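Local structure of N-acylethanolamine-hydrolyzing acid amidase subunit alpha (Caenorhabditis elegans, 6DY3) at residues Lys48-Lys53 and Asp105-Phe110; Glu23-Arg28 and Ile74-Lys79; Arg15-Asn20 and Asn30-Asp35. The protein probably hydrolyses bioactive fatty acid amides such as N-palmitoylethanolamine to ethanolamine and free fatty acids, as the alpha subunit of a heterodimer formed by autocatalytic cleavage. One frame throughout, in Å; residues are numbered along the deposited sequence.

Interaction 1. Residues Lys48-Lys53 and Asp105-Phe110; sequences KKYIPK and DRRHIF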
loop_
_atom_site.group_PDB
_atom_site.type_symbol
_atom_site.label_atom_id
_atom_site.label_comp_id
_atom_site.label_asym_id
_atom_site.label_seq_id
_atom_site.Cartn_x
_atom_site.Cartn_y
_atom_site.Cartn_z
ATOM N N LYS A 48 17.714 5.362 -3.888
ATOM C CA LYS A 48 18.055 6.191 -5.038
ATOM C C LYS A 48 18.653 5.365 -6.166
ATOM O O LYS A 48 18.432 5.666 -7.344
ATOM C CB LYS A 48 19.041 7.288 -4.626
ATOM C CG LYS A 48 18.489 8.312 -3.635
ATOM C CD LYS A 48 19.380 9.554 -3.558
ATOM C CE LYS A 48 20.823 9.211 -3.191
ATOM N NZ LYS A 48 21.707 10.408 -3.249
ATOM N N LYS A 49 19.402 4.315 -5.826
ATOM C CA LYS A 49 20.023 3.476 -6.842
ATOM C C LYS A 49 19.001 2.830 -7.767
ATOM O O LYS A 49 19.361 2.417 -8.874
ATOM C CB LYS A 49 20.859 2.402 -6.156
ATOM C CG LYS A 49 21.984 2.963 -5.312
ATOM C CD LYS A 49 22.779 1.856 -4.650
ATOM C CE LYS A 49 23.834 2.416 -3.709
ATOM N NZ LYS A 49 24.570 1.335 -2.989
ATOM N N TYR A 50 17.740 2.726 -7.347
ATOM C CA TYR A 50 16.714 2.122 -8.183
ATOM C C TYR A 50 16.137 3.089 -9.206
ATOM O O TYR A 50 15.452 2.645 -10.133
ATOM C CB TYR A 50 15.584 1.576 -7.314
ATOM C CG TYR A 50 15.934 0.296 -6.579
ATOM C CD1 TYR A 50 15.597 -0.944 -7.102
ATOM C CD2 TYR A 50 16.599 0.334 -5.358
ATOM C CE1 TYR A 50 15.908 -2.113 -6.426
ATOM C CE2 TYR A 50 16.914 -0.829 -4.675
ATOM C CZ TYR A 50 16.566 -2.049 -5.213
ATOM O OH TYR A 50 16.877 -3.207 -4.535
ATOM N N ILE A 51 16.373 4.385 -9.050
ATOM C CA ILE A 51 15.895 5.366 -10.027
ATOM C C ILE A 51 16.792 5.301 -11.260
ATOM O O ILE A 51 18.025 5.362 -11.118
ATOM C CB ILE A 51 15.896 6.772 -9.428
ATOM C CG1 ILE A 51 15.114 6.808 -8.113
ATOM C CG2 ILE A 51 15.282 7.763 -10.415
ATOM C CD1 ILE A 51 15.154 8.146 -7.395
ATOM N N PRO A 52 16.234 5.181 -12.468
ATOM C CA PRO A 52 17.081 5.169 -13.670
ATOM C C PRO A 52 17.973 6.399 -13.727
ATOM O O PRO A 52 17.511 7.528 -13.558
ATOM C CB PRO A 52 16.068 5.150 -14.819
ATOM C CG PRO A 52 14.835 4.576 -14.229
ATOM C CD PRO A 52 14.807 5.031 -12.803
ATOM N N LYS A 53 19.263 6.172 -13.976
ATOM C CA LYS A 53 20.227 7.268 -13.919
ATOM C C LYS A 53 19.886 8.415 -14.863
ATOM O O LYS A 53 20.057 9.578 -14.457
ATOM C CB LYS A 53 21.635 6.735 -14.205
ATOM C CG LYS A 53 22.735 7.748 -13.931
ATOM C CD LYS A 53 24.114 7.102 -13.951
ATOM C CE LYS A 53 25.204 8.107 -13.610
ATOM N NZ LYS A 53 26.528 7.453 -13.390
ATOM N N ASP A 105 12.644 -4.234 -9.411
ATOM C CA ASP A 105 13.914 -3.848 -10.015
ATOM C C ASP A 105 13.794 -3.833 -11.535
ATOM O O ASP A 105 13.535 -4.870 -12.157
ATOM C CB ASP A 105 15.016 -4.808 -9.576
ATOM C CG ASP A 105 16.404 -4.219 -9.740
ATOM O OD1 ASP A 105 16.546 -3.213 -10.466
ATOM O OD2 ASP A 105 17.354 -4.759 -9.134
ATOM N N ARG A 106 13.994 -2.658 -12.132
ATOM C CA ARG A 106 13.880 -2.479 -13.575
ATOM C C ARG A 106 15.124 -1.806 -14.147
ATOM O O ARG A 106 15.062 -1.158 -15.196
ATOM C CB ARG A 106 12.623 -1.678 -13.920
ATOM C CG ARG A 106 11.336 -2.454 -13.703
ATOM C CD ARG A 106 10.102 -1.587 -13.907
ATOM N NE ARG A 106 9.887 -0.656 -12.799
ATOM C CZ ARG A 106 8.788 0.078 -12.640
ATOM N NH1 ARG A 106 7.792 -0.011 -13.517
ATOM N NH2 ARG A 106 8.680 0.900 -11.599
ATOM N N ARG A 107 16.266 -1.962 -13.476
ATOM C CA ARG A 107 17.496 -1.331 -13.937
ATOM C C ARG A 107 18.112 -2.062 -15.124
ATOM O O ARG A 107 18.834 -1.447 -15.917
ATOM C CB ARG A 107 18.500 -1.253 -12.788
ATOM C CG ARG A 107 18.138 -0.227 -11.729
ATOM C CD ARG A 107 19.028 -0.348 -10.497
ATOM N NE ARG A 107 18.790 -1.584 -9.759
ATOM C CZ ARG A 107 19.365 -1.883 -8.598
ATOM N NH1 ARG A 107 20.219 -1.036 -8.041
ATOM N NH2 ARG A 107 19.084 -3.029 -7.991
ATOM N N HIS A 108 17.846 -3.363 -15.264
ATOM C CA HIS A 108 18.343 -4.105 -16.417
ATOM C C HIS A 108 17.815 -3.542 -17.731
ATOM O O HIS A 108 18.443 -3.744 -18.776
ATOM C CB HIS A 108 17.958 -5.578 -16.294
ATOM C CG HIS A 108 16.479 -5.815 -16.269
ATOM N ND1 HIS A 108 15.704 -5.559 -15.158
ATOM C CD2 HIS A 108 15.633 -6.280 -17.218
ATOM C CE1 HIS A 108 14.445 -5.858 -15.422
ATOM N NE2 HIS A 108 14.375 -6.298 -16.667
ATOM N N ILE A 109 16.677 -2.843 -17.703
ATOM C CA ILE A 109 16.130 -2.250 -18.919
ATOM C C ILE A 109 16.994 -1.088 -19.386
ATOM O O ILE A 109 17.091 -0.823 -20.591
ATOM C CB ILE A 109 14.672 -1.807 -18.685
ATOM C CG1 ILE A 109 13.817 -2.986 -18.200
ATOM C CG2 ILE A 109 14.081 -1.204 -19.954
ATOM C CD1 ILE A 109 13.764 -4.163 -19.163
ATOM N N PHE A 110 17.627 -0.375 -18.460
ATOM C CA PHE A 110 18.525 0.722 -18.810
ATOM C C PHE A 110 19.974 0.244 -18.885
ATOM O O PHE A 110 20.607 0.305 -19.938
ATOM C CB PHE A 110 18.400 1.856 -17.792
ATOM C CG PHE A 110 17.071 2.550 -17.823
ATOM C CD1 PHE A 110 16.927 3.767 -18.471
ATOM C CD2 PHE A 110 15.962 1.983 -17.210
ATOM C CE1 PHE A 110 15.707 4.409 -18.501
ATOM C CE2 PHE A 110 14.736 2.621 -17.242
ATOM C CZ PHE A 110 14.611 3.833 -17.889
#

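Interaction 2. Residues Glu23-Arg28 and Ile74-Lys79; sequences EPPSQR and IQEELK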
loop_
_atom_site.group_PDB
_atom_site.type_symbol
_atom_site.label_atom_id
_atom_site.label_comp_id
_atom_site.label_asym_id
_atom_site.label_seq_id
_atom_site.Cartn_x
_atom_site.Cartn_y
_atom_site.Cartn_z
ATOM N N GLU A 23 -1.718 17.568 16.308
ATOM C CA GLU A 23 -0.426 18.217 16.408
ATOM C C GLU A 23 -0.082 18.923 15.098
ATOM O O GLU A 23 -0.609 18.577 14.037
ATOM C CB GLU A 23 0.660 17.199 16.740
ATOM C CG GLU A 23 0.574 16.637 18.144
ATOM C CD GLU A 23 1.648 15.605 18.415
ATOM O OE1 GLU A 23 2.702 15.651 17.742
ATOM O OE2 GLU A 23 1.438 14.748 19.300
ATOM N N PRO A 24 0.803 19.918 15.145
ATOM C CA PRO A 24 1.272 20.549 13.907
ATOM C C PRO A 24 1.942 19.526 13.007
ATOM O O PRO A 24 2.667 18.644 13.491
ATOM C CB PRO A 24 2.272 21.610 14.398
ATOM C CG PRO A 24 2.590 21.237 15.811
ATOM C CD PRO A 24 1.369 20.564 16.339
ATOM N N PRO A 25 1.726 19.603 11.690
ATOM C CA PRO A 25 2.217 18.528 10.810
ATOM C C PRO A 25 3.720 18.303 10.870
ATOM O O PRO A 25 4.172 17.169 10.659
ATOM C CB PRO A 25 1.774 18.992 9.414
ATOM C CG PRO A 25 0.669 19.952 9.652
ATOM C CD PRO A 25 1.010 20.643 10.930
ATOM N N SER A 26 4.513 19.343 11.140
ATOM C CA SER A 26 5.965 19.203 11.171
ATOM C C SER A 26 6.469 18.399 12.367
ATOM O O SER A 26 7.663 18.082 12.415
ATOM C CB SER A 26 6.619 20.582 11.174
ATOM O OG SER A 26 6.234 21.324 12.316
ATOM N N GLN A 27 5.605 18.067 13.325
ATOM C CA GLN A 27 6.013 17.373 14.539
ATOM C C GLN A 27 5.443 15.969 14.645
ATOM O O GLN A 27 5.750 15.262 15.611
ATOM C CB GLN A 27 5.584 18.189 15.767
ATOM C CG GLN A 27 5.993 19.643 15.670
ATOM C CD GLN A 27 7.495 19.799 15.583
ATOM O OE1 GLN A 27 8.234 19.244 16.399
ATOM N NE2 GLN A 27 7.960 20.459 14.526
ATOM N N ARG A 28 4.641 15.536 13.672
ATOM C CA ARG A 28 3.854 14.322 13.841
ATOM C C ARG A 28 4.717 13.066 13.772
ATOM O O ARG A 28 4.446 12.081 14.470
ATOM C CB ARG A 28 2.758 14.278 12.780
ATOM C CG ARG A 28 1.696 15.346 12.949
ATOM C CD ARG A 28 0.728 15.338 11.783
ATOM N NE ARG A 28 -0.246 16.419 11.875
ATOM C CZ ARG A 28 -1.188 16.654 10.966
ATOM N NH1 ARG A 28 -1.286 15.884 9.891
ATOM N NH2 ARG A 28 -2.033 17.661 11.131
ATOM N N ILE A 74 0.621 18.250 4.034
ATOM C CA ILE A 74 1.600 17.230 3.683
ATOM C C ILE A 74 2.976 17.858 3.486
ATOM O O ILE A 74 4.002 17.230 3.777
ATOM C CB ILE A 74 1.139 16.465 2.426
ATOM C CG1 ILE A 74 -0.164 15.699 2.691
ATOM C CG2 ILE A 74 2.224 15.508 1.941
ATOM C CD1 ILE A 74 -0.064 14.610 3.747
ATOM N N GLN A 75 3.029 19.089 2.976
ATOM C CA GLN A 75 4.311 19.768 2.823
ATOM C C GLN A 75 5.024 19.892 4.163
ATOM O O GLN A 75 6.226 19.624 4.272
ATOM C CB GLN A 75 4.098 21.149 2.209
ATOM C CG GLN A 75 3.622 21.130 0.779
ATOM C CD GLN A 75 3.392 22.524 0.234
ATOM O OE1 GLN A 75 4.143 23.456 0.537
ATOM N NE2 GLN A 75 2.351 22.678 -0.577
ATOM N N GLU A 76 4.294 20.296 5.202
ATOM C CA GLU A 76 4.922 20.489 6.501
ATOM C C GLU A 76 5.374 19.163 7.101
ATOM O O GLU A 76 6.416 19.102 7.763
ATOM C CB GLU A 76 3.954 21.214 7.434
ATOM C CG GLU A 76 3.620 22.625 6.992
ATOM C CD GLU A 76 2.583 23.286 7.882
ATOM O OE1 GLU A 76 2.366 22.808 9.019
ATOM O OE2 GLU A 76 1.977 24.285 7.441
ATOM N N GLU A 77 4.619 18.086 6.871
ATOM C CA GLU A 77 5.052 16.775 7.344
ATOM C C GLU A 77 6.360 16.369 6.682
ATOM O O GLU A 77 7.304 15.936 7.352
ATOM C CB GLU A 77 3.975 15.725 7.073
ATOM C CG GLU A 77 2.711 15.884 7.891
ATOM C CD GLU A 77 1.826 14.647 7.831
ATOM O OE1 GLU A 77 2.295 13.606 7.320
ATOM O OE2 GLU A 77 0.667 14.707 8.298
ATOM N N LEU A 78 6.433 16.507 5.357
ATOM C CA LEU A 78 7.651 16.145 4.644
ATOM C C LEU A 78 8.826 16.998 5.097
ATOM O O LEU A 78 9.939 16.490 5.279
ATOM C CB LEU A 78 7.431 16.284 3.140
ATOM C CG LEU A 78 6.467 15.267 2.528
ATOM C CD1 LEU A 78 6.087 15.686 1.114
ATOM C CD2 LEU A 78 7.072 13.856 2.534
ATOM N N LYS A 79 8.602 18.299 5.290
ATOM C CA LYS A 79 9.664 19.156 5.804
ATOM C C LYS A 79 10.066 18.736 7.210
ATOM O O LYS A 79 11.258 18.680 7.533
ATOM C CB LYS A 79 9.215 20.618 5.779
ATOM C CG LYS A 79 9.131 21.204 4.374
ATOM C CD LYS A 79 8.743 22.669 4.381
ATOM C CE LYS A 79 8.739 23.242 2.968
ATOM N NZ LYS A 79 10.046 23.037 2.250
#

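Interaction 3. Residues Arg15-Asn20 and Asn30-Asp35; sequences RHYEIN and NQVIKD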
loop_
_atom_site.group_PDB
_atom_site.type_symbol
_atom_site.label_atom_id
_atom_site.label_comp_id
_atom_site.label_asym_id
_atom_site.label_seq_id
_atom_site.Cartn_x
_atom_site.Cartn_y
_atom_site.Cartn_z
ATOM N N ARG A 15 6.415 -2.182 14.701
ATOM C CA ARG A 15 6.210 -1.277 15.824
ATOM C C ARG A 15 5.011 -0.372 15.571
ATOM O O ARG A 15 4.820 0.138 14.464
ATOM C CB ARG A 15 7.457 -0.426 16.061
ATOM C CG ARG A 15 8.644 -1.192 16.629
ATOM C CD ARG A 15 9.703 -0.238 17.161
ATOM N NE ARG A 15 9.158 0.655 18.183
ATOM C CZ ARG A 15 9.873 1.548 18.862
ATOM N NH1 ARG A 15 11.175 1.676 18.632
ATOM N NH2 ARG A 15 9.282 2.313 19.776
ATOM N N HIS A 16 4.209 -0.162 16.609
ATOM C CA HIS A 16 2.991 0.626 16.492
ATOM C C HIS A 16 3.235 2.052 16.964
ATOM O O HIS A 16 3.909 2.277 17.973
ATOM C CB HIS A 16 1.851 0.008 17.299
ATOM C CG HIS A 16 0.664 0.906 17.436
ATOM N ND1 HIS A 16 0.245 1.405 18.650
ATOM C CD2 HIS A 16 -0.184 1.409 16.510
ATOM C CE1 HIS A 16 -0.820 2.166 18.467
ATOM N NE2 HIS A 16 -1.100 2.185 17.175
ATOM N N TYR A 17 2.666 3.008 16.231
ATOM C CA TYR A 17 2.748 4.422 16.568
ATOM C C TYR A 17 1.380 5.057 16.383
ATOM O O TYR A 17 0.579 4.612 15.555
ATOM C CB TYR A 17 3.766 5.180 15.695
ATOM C CG TYR A 17 5.201 4.756 15.900
ATOM C CD1 TYR A 17 6.012 5.411 16.816
ATOM C CD2 TYR A 17 5.745 3.699 15.179
ATOM C CE1 TYR A 17 7.320 5.027 17.014
ATOM C CE2 TYR A 17 7.055 3.307 15.368
ATOM C CZ TYR A 17 7.837 3.975 16.288
ATOM O OH TYR A 17 9.142 3.588 16.486
ATOM N N GLU A 18 1.125 6.107 17.157
ATOM C CA GLU A 18 -0.043 6.957 16.974
ATOM C C GLU A 18 0.425 8.281 16.392
ATOM O O GLU A 18 1.303 8.942 16.957
ATOM C CB GLU A 18 -0.796 7.177 18.289
ATOM C CG GLU A 18 -1.736 6.041 18.667
ATOM C CD GLU A 18 -2.537 6.335 19.934
ATOM O OE1 GLU A 18 -2.535 7.497 20.396
ATOM O OE2 GLU A 18 -3.168 5.401 20.471
ATOM N N ILE A 19 -0.131 8.641 15.245
ATOM C CA ILE A 19 0.143 9.920 14.605
ATOM C C ILE A 19 -1.027 10.834 14.938
ATOM O O ILE A 19 -2.156 10.610 14.486
ATOM C CB ILE A 19 0.344 9.764 13.089
ATOM C CG1 ILE A 19 1.594 8.920 12.800
ATOM C CG2 ILE A 19 0.435 11.130 12.400
ATOM C CD1 ILE A 19 2.889 9.469 13.377
ATOM N N ASN A 20 -0.762 11.851 15.753
ATOM C CA ASN A 20 -1.801 12.768 16.199
ATOM C C ASN A 20 -2.011 13.832 15.131
ATOM O O ASN A 20 -1.121 14.650 14.876
ATOM C CB ASN A 20 -1.420 13.399 17.532
ATOM C CG ASN A 20 -2.606 14.012 18.243
ATOM O OD1 ASN A 20 -3.610 14.357 17.620
ATOM N ND2 ASN A 20 -2.499 14.150 19.553
ATOM N N ASN A 30 7.989 12.818 14.463
ATOM C CA ASN A 30 9.246 12.952 15.193
ATOM C C ASN A 30 9.657 11.633 15.838
ATOM O O ASN A 30 10.803 11.190 15.696
ATOM C CB ASN A 30 9.125 14.047 16.254
ATOM C CG ASN A 30 8.870 15.413 15.658
ATOM O OD1 ASN A 30 9.043 15.631 14.463
ATOM N ND2 ASN A 30 8.442 16.342 16.495
ATOM N N GLN A 31 8.736 10.991 16.558
ATOM C CA GLN A 31 9.091 9.781 17.291
ATOM C C GLN A 31 9.429 8.640 16.341
ATOM O O GLN A 31 10.356 7.862 16.600
ATOM C CB GLN A 31 7.951 9.388 18.226
ATOM C CG GLN A 31 8.356 8.442 19.332
ATOM C CD GLN A 31 9.477 8.999 20.192
ATOM O OE1 GLN A 31 9.347 10.072 20.788
ATOM N NE2 GLN A 31 10.590 8.270 20.257
ATOM N N VAL A 32 8.677 8.513 15.247
ATOM C CA VAL A 32 8.965 7.486 14.249
ATOM C C VAL A 32 10.379 7.659 13.707
ATOM O O VAL A 32 11.156 6.700 13.630
ATOM C CB VAL A 32 7.917 7.527 13.122
ATOM C CG1 VAL A 32 8.328 6.634 11.950
ATOM C CG2 VAL A 32 6.550 7.110 13.654
ATOM N N ILE A 33 10.730 8.886 13.310
ATOM C CA ILE A 33 12.058 9.140 12.756
ATOM C C ILE A 33 13.128 8.897 13.813
ATOM O O ILE A 33 14.170 8.287 13.539
ATOM C CB ILE A 33 12.135 10.572 12.189
ATOM C CG1 ILE A 33 11.130 10.768 11.046
ATOM C CG2 ILE A 33 13.549 10.896 11.717
ATOM C CD1 ILE A 33 11.296 9.811 9.882
ATOM N N LYS A 34 12.887 9.363 15.038
ATOM C CA LYS A 34 13.883 9.209 16.093
ATOM C C LYS A 34 14.176 7.738 16.366
ATOM O O LYS A 34 15.326 7.365 16.628
ATOM C CB LYS A 34 13.403 9.911 17.362
ATOM C CG LYS A 34 14.404 9.894 18.497
ATOM C CD LYS A 34 13.818 10.512 19.757
ATOM C CE LYS A 34 14.799 10.447 20.915
ATOM N NZ LYS A 34 14.241 11.056 22.153
ATOM N N ASP A 35 13.154 6.884 16.299
ATOM C CA ASP A 35 13.339 5.472 16.611
ATOM C C ASP A 35 14.040 4.703 15.500
ATOM O O ASP A 35 14.640 3.658 15.775
ATOM C CB ASP A 35 11.991 4.813 16.909
ATOM C CG ASP A 35 11.370 5.313 18.197
ATOM O OD1 ASP A 35 10.157 5.084 18.393
ATOM O OD2 ASP A 35 12.086 5.933 19.015
#

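Interaction 1. Residues Lys48-Lys53 and Asp105-Phe110
A cation-pi stack of Arg107 on Tyr50 joins the loop after helix 40-48 to the loop near the C-terminal end of the subunit. The guanidinium lies over one face of the phenol ring, displaced toward its rim, with CZ 4.2 Å from the centroid and the planes 24° apart. NH2 comes nearest, 3.7 Å from Tyr50 CE1. CD of Arg107 lies beside the carbonyl O of Lys49, and the bend that follows at chi3 (-68°) turns the head onto the ring. Asp105 fixes that head from its edge, side-on: NE donates to OD1 and NH2 to OD2, the latter at 2.7 Å and nearly straight. OD1 also accepts from the backbone N of Arg107, which reaches it from the other face of the carboxylate plane at 3.3 Å. Farther along, the Pro52 ring rests on Phe110, a CH-pi contact with CB 3.6 Å above the ring centre. The phenol end is held from outside, Tyr50 OH being hydrogen-bonded to Asp22 of the beta subunit. This is loop-to-loop packing at the subunit interface, built on an Asx turn whose aspartate also orients the stacked arginine.

Interaction 2. Residues Glu23-Arg28 and Ile74-Lys79
Pro25 lays its ring along the side of helix 72-85, its CB resting 3.6 Å from CG of Glu77 and almost as near CB of Glu76. The two glutamates treat the proline differently. Glu76, extended beyond CG, crosses the ring at a slant and brings OE1 beside CG and CD of Pro25, so its carboxylate borders the proline instead of pairing with a charge of the loop. Glu77 reaches past Pro25 toward Arg28.

The backbones come close here: CA of Ser26 and CA of Glu77 are only 4.6 Å apart. Two CA-H...O contacts run in opposite senses, Ser26 CA to Glu76 O at 3.4 Å and Glu77 CA to Pro25 O at 3.5 Å.

At the buried end, Arg28 NH1 donates to OE2 of Glu77 at 2.8 Å, a salt bridge with a bent N-H...O angle of 132°. The acceptor is tilted from the guanidinium plane but is met nearly along its own C-O bond. The arginine head is steadied within its own loop, where NE gives a straighter bond to the carbonyl O of Glu23 (3.1 Å) and CG of Pro25 covers one face. The stronger partner of NH1 lies just before the helical segment, in a salt bridge to Glu73. Glu77 is as thoroughly engaged: Arg97 of the beta subunit pairs with OE2, while OE1 accepts from Trp29 and from Asn53 of the beta subunit.

With an arginine from each subunit on one oxygen, Glu77 is likely to stay ionised despite its burial, and the acids around Arg28 would probably balance its charge in turn.

Interaction 3. Residues Arg15-Asn20 and Asn30-Asp35
Tyr17 and Val32 form the apolar centre of the contact, with CG2 of Val32 over one face of the phenol ring in a CH-pi contact, 3.7 Å from the centroid. That methyl sits toward the CG side of the ring, 3.5 Å from Tyr17 CG, and Ile19 CD1 lies more loosely beside it. At the far end of the ring, Tyr17 OH donates to the anti lone pair of Asp35 OD1 (2.6 Å), the acceptor lying near the ring plane. Arg15 bends at chi3 (57°) to bring one face of its guanidinium over the tyrosine oxygen. Its NH2 is 3.2 Å from the same OD1, but the oxygen stands well out of the guanidinium plane, so the pairing is one of charge alone. One helical turn back, Gln31 NE2 steadies the other carboxylate oxygen, bonding to OD2 at 3.0 Å. A leucine in place of Tyr17 would probably leave Asp35 without its hydroxyl donor and uncover the guanidinium of Arg15. Strand 15-20 and helical segment 30-35 run roughly antiparallel (147°), while the strand itself pairs in parallel with a strand of the beta subunit, whose Ile32 packs on Tyr17 and Val32; Ile33 faces helix 72-85.

Overall arrangement
Interactions 2 and 3 are neighbours, their centres about 13 Å apart, and touch where Arg28 O meets Ile19 CD1 at 3.2 Å. Their segments alternate along the chain, and helix 72-85 serves both: it carries one side of interaction 2 and packs against Ile33 of helix 30-36. Interaction 1 lies across the chain's centre, about 30 Å from either by centres, and joins two loops. All three are partly buried and border the beta subunit, but interactions 1 and 3 include exposed residues at their margins, while no touching residue of interaction 2 is fully exposed. The charges differ: in interaction 1 the ion pair lies within one segment and presents a cation to a ring, in interaction 2 it bridges loop and helix, and in interaction 3 it flanks an aromatic contact.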